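Local atomic coordinates of glycerol-3-phosphate dehydrogenase [NAD(P)+] (Coxiella burnetii, PDB entry 3K96), a protein that probably reduces dihydroxyacetone phosphate to sn-glycerol 3-phosphate with NADH or NADPH, supplying the precursor for phospholipid synthesis. Residues A[127-132]-A[154-159]. Numbering follows the deposited sequence. Where two conformers were deposited one is given.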
# COMPACT_ATOMS: atom_id res chain seq x y z
N THR A 127 35.23 -14.09 5.16
CA THR A 127 34.48 -13.01 4.56
C THR A 127 32.98 -13.31 4.57
O THR A 127 32.55 -14.44 4.30
CB THR A 127 34.93 -12.78 3.13
OG1 THR A 127 36.25 -12.25 3.15
CG2 THR A 127 33.99 -11.78 2.38
N ARG A 128 32.20 -12.29 4.94
CA ARG A 128 30.74 -12.36 4.95
C ARG A 128 30.24 -11.19 4.12
O ARG A 128 30.74 -10.08 4.26
CB ARG A 128 30.19 -12.30 6.37
CG ARG A 128 30.79 -13.39 7.25
CD ARG A 128 30.08 -13.47 8.57
NE ARG A 128 30.30 -12.32 9.43
CZ ARG A 128 29.81 -12.23 10.66
NH1 ARG A 128 29.08 -13.21 11.16
NH2 ARG A 128 30.06 -11.16 11.39
N ILE A 129 29.24 -11.46 3.30
CA ILE A 129 28.74 -10.48 2.35
C ILE A 129 27.25 -10.21 2.49
O ILE A 129 26.42 -11.09 2.37
CB ILE A 129 29.04 -10.95 0.90
CG1 ILE A 129 30.56 -10.99 0.67
CG2 ILE A 129 28.42 -10.01 -0.17
CD1 ILE A 129 30.94 -11.66 -0.60
N ALA A 130 26.92 -8.95 2.75
CA ALA A 130 25.52 -8.53 2.85
C ALA A 130 25.32 -7.52 1.75
O ALA A 130 26.29 -6.96 1.26
CB ALA A 130 25.23 -7.92 4.21
N TRP A 131 24.07 -7.32 1.32
CA TRP A 131 23.78 -6.30 0.31
C TRP A 131 22.42 -5.62 0.56
O TRP A 131 21.49 -6.19 1.16
CB TRP A 131 23.82 -6.85 -1.12
CG TRP A 131 22.81 -7.93 -1.37
CD1 TRP A 131 21.52 -7.77 -1.80
CD2 TRP A 131 23.00 -9.32 -1.17
NE1 TRP A 131 20.89 -8.99 -1.87
CE2 TRP A 131 21.78 -9.96 -1.49
CE3 TRP A 131 24.08 -10.10 -0.74
CZ2 TRP A 131 21.62 -11.33 -1.40
CZ3 TRP A 131 23.92 -11.47 -0.65
CH2 TRP A 131 22.69 -12.07 -0.97
N GLY A 132 22.37 -4.37 0.11
CA GLY A 132 21.17 -3.54 0.14
C GLY A 132 20.66 -3.33 -1.27
O GLY A 132 19.59 -2.71 -1.47
N VAL A 154 29.69 -18.25 1.04
CA VAL A 154 29.99 -17.49 2.23
C VAL A 154 28.71 -17.12 2.98
O VAL A 154 27.63 -17.21 2.43
CB VAL A 154 30.70 -16.19 1.82
CG1 VAL A 154 32.07 -16.52 1.11
CG2 VAL A 154 29.78 -15.34 0.92
N PRO A 155 28.83 -16.73 4.25
CA PRO A 155 27.65 -16.24 4.92
C PRO A 155 27.11 -14.98 4.16
O PRO A 155 27.87 -14.06 3.82
CB PRO A 155 28.16 -15.87 6.31
CG PRO A 155 29.42 -16.74 6.51
CD PRO A 155 30.01 -16.81 5.13
N MET A 156 25.80 -14.96 3.91
CA MET A 156 25.17 -13.91 3.11
C MET A 156 23.93 -13.35 3.79
O MET A 156 23.31 -14.03 4.58
CB MET A 156 24.72 -14.50 1.78
CG MET A 156 25.79 -15.00 0.90
SD MET A 156 25.11 -15.41 -0.71
CE MET A 156 24.23 -16.96 -0.49
N ALA A 157 23.57 -12.12 3.44
CA ALA A 157 22.38 -11.47 4.00
C ALA A 157 21.90 -10.36 3.10
O ALA A 157 22.69 -9.74 2.39
CB ALA A 157 22.67 -10.90 5.40
N VAL A 158 20.59 -10.11 3.14
CA VAL A 158 19.96 -9.04 2.38
C VAL A 158 19.16 -8.18 3.34
O VAL A 158 18.48 -8.68 4.21
CB VAL A 158 19.04 -9.57 1.26
CG1 VAL A 158 18.01 -10.52 1.80
CG2 VAL A 158 18.36 -8.39 0.49
N ILE A 159 19.30 -6.87 3.19
CA ILE A 159 18.56 -5.92 4.00
C ILE A 159 17.66 -5.17 3.01
O ILE A 159 18.14 -4.63 2.01
CB ILE A 159 19.49 -4.98 4.76
CG1 ILE A 159 18.69 -4.17 5.79
CG2 ILE A 159 20.26 -4.09 3.79
CD1 ILE A 159 19.57 -3.29 6.67
O HOH W 1 18.23 -2.24 0.76
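The carbonyl oxygen of Ala157 takes a hydrogen bond and a CA-H...O contact from strand 128-131 and also packs on the Trp131 ring. Trp131 N donates to Ala157 O at 3.0 Å. Ala130 CA approaches Ala157 O at 3.1 Å. The indole lies against the oxygen, with Trp131 CE3 3.4 Å from Ala157 O. That oxygen and Val158 CB sit over one and the same face of the ring, both displaced toward its rim. The indole reaches there because Trp131 CG stands between its own backbone N and carbonyl carbon (chi1 61°), which lays the ring back across the neighbouring strand. Val158 CG2 lies above the ring plane just past the pyrrole rim, 3.5 Å from Trp131 NE1, while Met156 reaches the benzo end: its sulfur lies at the ring edge, 5.2 Å from the six-membered centroid, a Met-aromatic contact. Three further backbone bonds hold the parallel register, Ile129 N to Pro155 O, Ala157 N to Ile129 O and Ile159 N to Trp131 O; the second is the most bent, 139° at the hydrogen. On the other face of the sheet Ala130 and Ala157 pair through their methyls and pack against Phe185 and Leu189, respectively, of helix 183-193. Near the strand starts, the aliphatic part of Arg128 crosses the Pro155 ring at about a right angle, CG to CG 3.7 Å, before its guanidinium leads off to salt bridges with Asp102 and Asp188. At the far end one water donates to both Gly132 O and Ile159 O, linking the two chains one step beyond the last direct backbone bond. Helix 143-151 packs on the face carrying Ile129, Trp131 and Met156, completing the beta-alpha-beta crossover of a Rossmann-type nucleotide-binding domain, with Gly132 close to Trp40, a predicted NADPH-binding residue.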